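PDB 3IBY: Fe(2+) transporter FeoB from Legionella pneumophila, which probably drives uptake of ferrous iron across the bacterial inner membrane at the expense of GTP, with this chain supplying its cytosolic GTP-binding portion. Local coordinates for residues V114-M119 / I144-H149; L173-A178 / A239-Q244. One frame throughout, in Å; residues are numbered along the deposited sequence.

Interaction 1 of 2, residues V114-M119 / I144-H149; sequences VVALNM and IPIQAH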
ATOM      1  N   VAL A 114      -5.091  -3.790  -6.086  1.00 12.22           N
ATOM      2  CA  VAL A 114      -5.933  -4.953  -5.878  1.00 11.77           C
ATOM      3  C   VAL A 114      -5.421  -5.510  -4.525  1.00 11.75           C
ATOM      4  O   VAL A 114      -4.210  -5.506  -4.286  1.00 10.64           O
ATOM      5  CB  VAL A 114      -5.721  -5.975  -7.019  1.00 11.66           C
ATOM      6  CG1 VAL A 114      -4.240  -6.258  -7.172  1.00 12.00           C
ATOM      7  CG2 VAL A 114      -6.445  -7.272  -6.731  1.00 11.62           C
ATOM      8  N   VAL A 115      -6.325  -5.942  -3.640  1.00 11.80           N
ATOM      9  CA  VAL A 115      -5.931  -6.512  -2.361  1.00 11.72           C
ATOM     10  C   VAL A 115      -6.012  -8.018  -2.455  1.00 11.81           C
ATOM     11  O   VAL A 115      -6.998  -8.563  -2.964  1.00 12.47           O
ATOM     12  CB  VAL A 115      -6.796  -6.017  -1.240  1.00 11.74           C
ATOM     13  CG1 VAL A 115      -6.466  -6.756   0.038  1.00 12.85           C
ATOM     14  CG2 VAL A 115      -6.567  -4.567  -1.056  1.00 11.14           C
ATOM     15  N   ALA A 116      -4.931  -8.672  -2.034  1.00 11.73           N
ATOM     16  CA  ALA A 116      -4.823 -10.146  -1.920  1.00 11.59           C
ATOM     17  C   ALA A 116      -4.935 -10.450  -0.443  1.00 11.95           C
ATOM     18  O   ALA A 116      -4.046 -10.082   0.311  1.00 12.49           O
ATOM     19  CB  ALA A 116      -3.492 -10.630  -2.418  1.00 10.27           C
ATOM     20  N   LEU A 117      -6.039 -11.066  -0.015  1.00 12.61           N
ATOM     21  CA  LEU A 117      -6.369 -11.183   1.416  1.00 12.04           C
ATOM     22  C   LEU A 117      -5.950 -12.576   1.774  1.00 11.56           C
ATOM     23  O   LEU A 117      -6.646 -13.535   1.510  1.00  9.31           O
ATOM     24  CB  LEU A 117      -7.859 -10.968   1.609  1.00 12.70           C
ATOM     25  CG  LEU A 117      -8.484 -10.361   2.873  1.00 13.94           C
ATOM     26  CD1 LEU A 117      -9.729 -11.173   3.148  1.00 10.69           C
ATOM     27  CD2 LEU A 117      -7.564 -10.320   4.082  1.00 14.25           C
ATOM     28  N   ASN A 118      -4.737 -12.671   2.293  1.00 12.38           N
ATOM     29  CA  ASN A 118      -4.057 -13.944   2.453  1.00 13.56           C
ATOM     30  C   ASN A 118      -4.378 -14.553   3.836  1.00 13.86           C
ATOM     31  O   ASN A 118      -4.983 -13.910   4.674  1.00 14.30           O
ATOM     32  CB  ASN A 118      -2.551 -13.718   2.232  1.00 13.59           C
ATOM     33  CG  ASN A 118      -1.759 -15.005   2.024  1.00 15.17           C
ATOM     34  OD1 ASN A 118      -2.326 -16.084   1.764  1.00 17.47           O
ATOM     35  ND2 ASN A 118      -0.432 -14.900   2.147  1.00  9.90           N
ATOM     36  N   MET A 119      -4.025 -15.822   4.020  1.00 14.45           N
ATOM     37  CA  MET A 119      -4.082 -16.529   5.302  1.00 14.23           C
ATOM     38  C   MET A 119      -5.500 -16.707   5.787  1.00 13.60           C
ATOM     39  O   MET A 119      -5.794 -16.685   7.003  1.00 12.95           O
ATOM     40  CB  MET A 119      -3.265 -15.803   6.337  1.00 14.75           C
ATOM     41  CG  MET A 119      -1.872 -15.428   5.882  1.00 16.68           C
ATOM     42  SD  MET A 119      -0.826 -16.846   5.623  1.00 18.19           S
ATOM     43  CE  MET A 119       0.793 -16.149   5.992  1.00 18.82           C
ATOM     44  N   ILE A 144      -9.412  -9.864  -2.876  1.00 10.19           N
ATOM     45  CA  ILE A 144      -9.415 -11.218  -3.414  1.00 10.22           C
ATOM     46  C   ILE A 144      -8.865 -12.125  -2.342  1.00 10.54           C
ATOM     47  O   ILE A 144      -7.668 -12.072  -2.033  1.00 11.36           O
ATOM     48  CB  ILE A 144      -8.569 -11.360  -4.712  1.00 10.37           C
ATOM     49  CG1 ILE A 144      -9.110 -10.443  -5.847  1.00 10.51           C
ATOM     50  CG2 ILE A 144      -8.492 -12.836  -5.151  1.00  8.13           C
ATOM     51  CD1 ILE A 144     -10.453 -10.841  -6.483  1.00  7.40           C
ATOM     52  N   PRO A 145      -9.736 -12.928  -1.734  1.00 10.26           N
ATOM     53  CA  PRO A 145      -9.344 -13.879  -0.713  1.00 10.37           C
ATOM     54  C   PRO A 145      -8.518 -15.014  -1.294  1.00 10.63           C
ATOM     55  O   PRO A 145      -8.919 -15.585  -2.313  1.00 10.40           O
ATOM     56  CB  PRO A 145     -10.668 -14.442  -0.220  1.00 10.37           C
ATOM     57  CG  PRO A 145     -11.724 -13.538  -0.735  1.00 10.27           C
ATOM     58  CD  PRO A 145     -11.194 -12.818  -1.888  1.00 10.46           C
ATOM     59  N   ILE A 146      -7.386 -15.321  -0.653  1.00 10.75           N
ATOM     60  CA  ILE A 146      -6.462 -16.391  -1.089  1.00 11.09           C
ATOM     61  C   ILE A 146      -5.813 -17.206   0.051  1.00 11.24           C
ATOM     62  O   ILE A 146      -5.946 -16.896   1.236  1.00 10.46           O
ATOM     63  CB  ILE A 146      -5.298 -15.814  -1.946  1.00 11.59           C
ATOM     64  CG1 ILE A 146      -4.389 -14.885  -1.107  1.00 12.37           C
ATOM     65  CG2 ILE A 146      -5.839 -15.070  -3.172  1.00 11.15           C
ATOM     66  CD1 ILE A 146      -3.027 -14.603  -1.715  1.00 12.83           C
ATOM     67  N   GLN A 147      -5.115 -18.269  -0.340  1.00 11.45           N
ATOM     68  CA  GLN A 147      -4.200 -19.006   0.542  1.00 11.19           C
ATOM     69  C   GLN A 147      -2.989 -19.361  -0.307  1.00 11.60           C
ATOM     70  O   GLN A 147      -2.970 -20.364  -1.030  1.00 10.77           O
ATOM     71  CB  GLN A 147      -4.836 -20.264   1.096  1.00 11.22           C
ATOM     72  CG  GLN A 147      -6.146 -20.064   1.816  1.00 12.30           C
ATOM     73  CD  GLN A 147      -6.790 -21.374   2.201  1.00 10.68           C
ATOM     74  OE1 GLN A 147      -7.999 -21.497   2.192  1.00 11.73           O
ATOM     75  NE2 GLN A 147      -5.981 -22.359   2.499  1.00 10.49           N
ATOM     76  N   ALA A 148      -2.007 -18.474  -0.258  1.00 12.23           N
ATOM     77  CA  ALA A 148      -0.945 -18.486  -1.219  1.00 12.62           C
ATOM     78  C   ALA A 148      -0.207 -19.781  -1.044  1.00 13.04           C
ATOM     79  O   ALA A 148       0.136 -20.452  -2.016  1.00 13.25           O
ATOM     80  CB  ALA A 148      -0.025 -17.296  -0.980  1.00 12.99           C
ATOM     81  N   HIS A 149       0.035 -20.131   0.217  1.00 13.29           N
ATOM     82  CA  HIS A 149       0.733 -21.392   0.567  1.00 13.27           C
ATOM     83  C   HIS A 149       0.077 -22.656  -0.020  1.00 12.79           C
ATOM     84  O   HIS A 149       0.704 -23.697  -0.111  1.00 12.74           O
ATOM     85  CB  HIS A 149       0.932 -21.515   2.107  1.00 12.83           C
ATOM     86  CG  HIS A 149      -0.321 -21.327   2.906  1.00 12.73           C
ATOM     87  ND1 HIS A 149      -1.120 -20.211   2.794  1.00 12.57           N
ATOM     88  CD2 HIS A 149      -0.910 -22.114   3.837  1.00 12.57           C
ATOM     89  CE1 HIS A 149      -2.146 -20.323   3.616  1.00 11.78           C
ATOM     90  NE2 HIS A 149      -2.053 -21.477   4.249  1.00  9.33           N
TER
HETATM   91  O   HOH W   1       0.584 -17.343   2.038  1.00  6.11           O
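Val115 and Leu117 pair with Ile144 across two neighbouring parallel strands at one edge of the G-domain sheet. Ile144 straddles its partner strand: its N gives a hydrogen bond to Val115 O (2.7 Å) and its O takes one from Leu117 N (2.8 Å). The next bond, Ile146 N to Leu117 O at 2.9 Å, carries the pairing past the end of strand 143-145, into the loop that follows. There the side chain of Asn118 takes over from the backbone. With CG anti to the backbone N (chi1 -165°), its carboxamide reaches across, and OD1 accepts Ala148 N at 3.1 Å in a nearly straight bond (168° at the hydrogen). The same oxygen also takes a weak, more bent bond from Met119 N, while ND2 donates to a water 2.6 Å away and to Cys12 O in the P-loop. Both ends of the amide are therefore engaged, which would fix its rotation. Ile146 shields one flank: chi1 of 66° sets CG1 between its backbone N and carbonyl carbon, close against Asn118 CA at 3.7 Å, and CD1 lies beside the carboxamide and Ala116 CB. Farther out, Met119 SD sits obliquely to the His149 ring, 4.8 Å from its centroid, and His149 NE2 is hydrogen-bonded to Asp121. Leu17 of helix 14-22 backs Ala116 and Ile146. Asn118 to Asp121 occupy the place of the NKxD motif, with Met119 where most GTPases have lysine, and Gln147 to His149 probably belong to the loop that, as in related GTPases, completes the guanine pocket; both are predicted to bind GTP. The Asn118 amide joins strand 113-118, the loop at Ala148 and Cys12, consistent with its helping to hold the base-binding loops in place.

Interaction 2 of 2, residues L173-A178 / A239-Q244; sequences LSLSVA and ADARYQ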
ATOM      1  N   LEU A 173     -10.795  10.578   5.447  1.00  6.47           N
ATOM      2  CA  LEU A 173     -10.266  10.690   6.809  1.00  6.07           C
ATOM      3  C   LEU A 173     -10.761  11.973   7.482  1.00  6.22           C
ATOM      4  O   LEU A 173     -10.878  13.032   6.850  1.00  5.97           O
ATOM      5  CB  LEU A 173      -8.721  10.694   6.800  1.00  5.71           C
ATOM      6  CG  LEU A 173      -8.003   9.456   6.250  1.00  4.42           C
ATOM      7  CD1 LEU A 173      -6.435   9.713   6.107  1.00  2.63           C
ATOM      8  CD2 LEU A 173      -8.327   8.262   7.108  1.00  2.00           C
ATOM      9  N   SER A 174     -11.037  11.894   8.777  1.00  6.13           N
ATOM     10  CA  SER A 174     -11.539  13.057   9.468  1.00  5.88           C
ATOM     11  C   SER A 174     -10.405  13.711  10.235  1.00  5.59           C
ATOM     12  O   SER A 174      -9.843  13.125  11.141  1.00  5.41           O
ATOM     13  CB  SER A 174     -12.682  12.676  10.385  1.00  5.85           C
ATOM     14  OG  SER A 174     -13.250  13.849  10.917  1.00  7.20           O
ATOM     15  N   LEU A 175     -10.047  14.926   9.846  1.00  5.47           N
ATOM     16  CA  LEU A 175      -8.998  15.638  10.548  1.00  5.40           C
ATOM     17  C   LEU A 175      -9.549  16.947  11.052  1.00  5.07           C
ATOM     18  O   LEU A 175     -10.546  17.465  10.526  1.00  5.05           O
ATOM     19  CB  LEU A 175      -7.777  15.878   9.635  1.00  5.51           C
ATOM     20  CG  LEU A 175      -6.886  14.656   9.271  1.00  6.02           C
ATOM     21  CD1 LEU A 175      -6.488  14.635   7.758  1.00  5.79           C
ATOM     22  CD2 LEU A 175      -5.637  14.524  10.180  1.00  5.45           C
ATOM     23  N   SER A 176      -8.892  17.467  12.077  1.00  4.59           N
ATOM     24  CA  SER A 176      -9.146  18.807  12.558  1.00  4.78           C
ATOM     25  C   SER A 176      -9.111  19.869  11.427  1.00  5.01           C
ATOM     26  O   SER A 176      -8.497  19.693  10.366  1.00  5.14           O
ATOM     27  CB  SER A 176      -8.183  19.150  13.692  1.00  4.34           C
ATOM     28  OG  SER A 176      -7.427  20.279  13.357  1.00  5.63           O
ATOM     29  N   VAL A 177      -9.829  20.952  11.653  1.00  4.92           N
ATOM     30  CA  VAL A 177      -9.943  21.988  10.665  1.00  5.16           C
ATOM     31  C   VAL A 177      -8.570  22.624  10.489  1.00  5.52           C
ATOM     32  O   VAL A 177      -8.151  22.910   9.364  1.00  5.95           O
ATOM     33  CB  VAL A 177     -11.003  23.049  11.103  1.00  4.91           C
ATOM     34  CG1 VAL A 177     -10.963  24.270  10.199  1.00  4.51           C
ATOM     35  CG2 VAL A 177     -12.391  22.423  11.106  1.00  4.28           C
ATOM     36  N   ALA A 178      -7.888  22.825  11.620  1.00  5.61           N
ATOM     37  CA  ALA A 178      -6.534  23.369  11.666  1.00  5.69           C
ATOM     38  C   ALA A 178      -5.621  22.497  10.832  1.00  5.83           C
ATOM     39  O   ALA A 178      -4.865  22.996  10.012  1.00  4.99           O
ATOM     40  CB  ALA A 178      -6.032  23.407  13.115  1.00  5.52           C
ATOM     41  N   ALA A 239      -1.704  10.155  11.833  1.00 12.77           N
ATOM     42  CA  ALA A 239      -1.718   8.745  12.284  1.00 12.43           C
ATOM     43  C   ALA A 239      -3.041   8.378  12.963  1.00 11.86           C
ATOM     44  O   ALA A 239      -3.576   7.295  12.722  1.00 12.14           O
ATOM     45  CB  ALA A 239      -0.536   8.444  13.234  1.00 11.72           C
ATOM     46  N   ASP A 240      -3.566   9.272  13.802  1.00 11.12           N
ATOM     47  CA  ASP A 240      -4.847   9.019  14.449  1.00 10.74           C
ATOM     48  C   ASP A 240      -6.000   9.010  13.448  1.00  9.92           C
ATOM     49  O   ASP A 240      -6.811   8.106  13.474  1.00 10.76           O
ATOM     50  CB  ASP A 240      -5.135  10.036  15.547  1.00 10.93           C
ATOM     51  CG  ASP A 240      -6.403   9.695  16.360  1.00 11.89           C
ATOM     52  OD1 ASP A 240      -6.573   8.531  16.795  1.00 10.85           O
ATOM     53  OD2 ASP A 240      -7.228  10.611  16.573  1.00 14.28           O
ATOM     54  N   ALA A 241      -6.083   9.988  12.566  1.00  8.27           N
ATOM     55  CA  ALA A 241      -7.188   9.994  11.638  1.00  7.72           C
ATOM     56  C   ALA A 241      -7.107   8.776  10.716  1.00  7.96           C
ATOM     57  O   ALA A 241      -8.123   8.205  10.316  1.00  7.87           O
ATOM     58  CB  ALA A 241      -7.216  11.260  10.855  1.00  7.07           C
ATOM     59  N   ARG A 242      -5.896   8.355  10.392  1.00  8.17           N
ATOM     60  CA  ARG A 242      -5.731   7.161   9.566  1.00  8.51           C
ATOM     61  C   ARG A 242      -6.215   5.938  10.319  1.00  8.55           C
ATOM     62  O   ARG A 242      -6.939   5.127   9.791  1.00  9.51           O
ATOM     63  CB  ARG A 242      -4.268   6.962   9.191  1.00  8.02           C
ATOM     64  CG  ARG A 242      -4.122   6.000   8.056  1.00  7.85           C
ATOM     65  CD  ARG A 242      -2.750   6.039   7.447  1.00  7.09           C
ATOM     66  NE  ARG A 242      -2.439   7.376   6.982  1.00  5.66           N
ATOM     67  CZ  ARG A 242      -2.791   7.868   5.810  1.00  3.91           C
ATOM     68  NH1 ARG A 242      -3.495   7.115   4.970  1.00  4.56           N
ATOM     69  NH2 ARG A 242      -2.463   9.127   5.489  1.00  2.41           N
ATOM     70  N   TYR A 243      -5.796   5.838  11.565  1.00  8.51           N
ATOM     71  CA  TYR A 243      -6.231   4.814  12.465  1.00  8.44           C
ATOM     72  C   TYR A 243      -7.760   4.782  12.678  1.00  8.13           C
ATOM     73  O   TYR A 243      -8.350   3.731  12.743  1.00  7.92           O
ATOM     74  CB  TYR A 243      -5.520   5.009  13.816  1.00  8.37           C
ATOM     75  CG  TYR A 243      -6.167   4.224  14.927  1.00  8.99           C
ATOM     76  CD1 TYR A 243      -5.836   2.897  15.128  1.00  8.76           C
ATOM     77  CD2 TYR A 243      -7.164   4.791  15.749  1.00  9.60           C
ATOM     78  CE1 TYR A 243      -6.450   2.143  16.129  1.00  8.20           C
ATOM     79  CE2 TYR A 243      -7.782   4.030  16.763  1.00  7.75           C
ATOM     80  CZ  TYR A 243      -7.410   2.704  16.926  1.00  6.70           C
ATOM     81  OH  TYR A 243      -7.976   1.899  17.867  1.00  6.98           O
ATOM     82  N   GLN A 244      -8.412   5.917  12.834  1.00  8.70           N
ATOM     83  CA  GLN A 244      -9.854   5.881  13.202  1.00  9.06           C
ATOM     84  C   GLN A 244     -10.693   5.301  12.059  1.00  8.04           C
ATOM     85  O   GLN A 244     -11.578   4.482  12.290  1.00  6.26           O
ATOM     86  CB  GLN A 244     -10.356   7.251  13.598  1.00  9.52           C
ATOM     87  CG  GLN A 244     -10.088   7.619  15.040  1.00 13.99           C
ATOM     88  CD  GLN A 244     -10.619   9.017  15.347  1.00 20.43           C
ATOM     89  OE1 GLN A 244     -10.116  10.014  14.791  1.00 25.45           O
ATOM     90  NE2 GLN A 244     -11.652   9.105  16.213  1.00 22.82           N
TER
HETATM   91  O   HOH W   2     -10.264   9.488  10.499  1.00  2.00           O
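In the helical GDI domain that follows the G domain of FeoB, the extended lead-in to helix 177-193 is laid on the long helix 234-253, with Leu173 on Ala241 and Arg242, and Leu175 on Ala241. Ala241 points its CB at the lead-in. This methyl lies 3.2 Å from Ser174 O and 3.7 Å from Leu175 CD2, so it is met by a backbone carbonyl and a leucine branch. Leu173 splits its two methyls over the helix. CG stands beside the backbone N and anti to the carbonyl carbon (chi1 -62°), directing CD2 onto the helix backbone, 3.2 Å from Ala241 O and 3.7 Å from Arg242 CA, while CD1 rests over one face of the Arg242 guanidinium, 3.8 Å above its plane and shifted toward the rim. Arg242 starts off away from the lead-in; a bend at chi3 helps bring its flat end beneath the leucine. No direct hydrogen bond joins the segments, but a water accepts from Ser174 N at 3.1 Å and donates to Ala241 O, bridging the two backbones. Beyond the contact, Arg242 makes a salt bridge to Glu108 and a hydrogen bond to Ser104, fastening helix 234-253 to helix 96-106 and the segment just after it. Leu175 also touches Leu183 of helix 177-193, whose start is capped by Ser176, and Arg242 further borders helix 197-209.

In the fold
The two contacts lie in different parts of the chain, their centres about 29 Å apart and their nearest atoms about 13 Å, and they share no strand or helix. Interaction 1 is the more buried, a strand pairing whose backbone bonds and amide contacts shape a predicted nucleotide site. Interaction 2 is smaller and nearer the surface, built from leucine methyls against a helix backbone and a guanidinium face, with a water as the polar link between backbones. Here directional bonds gather where loops meet the predicted nucleotide site, and mainly apolar contact where a connecting chain lies on a helix.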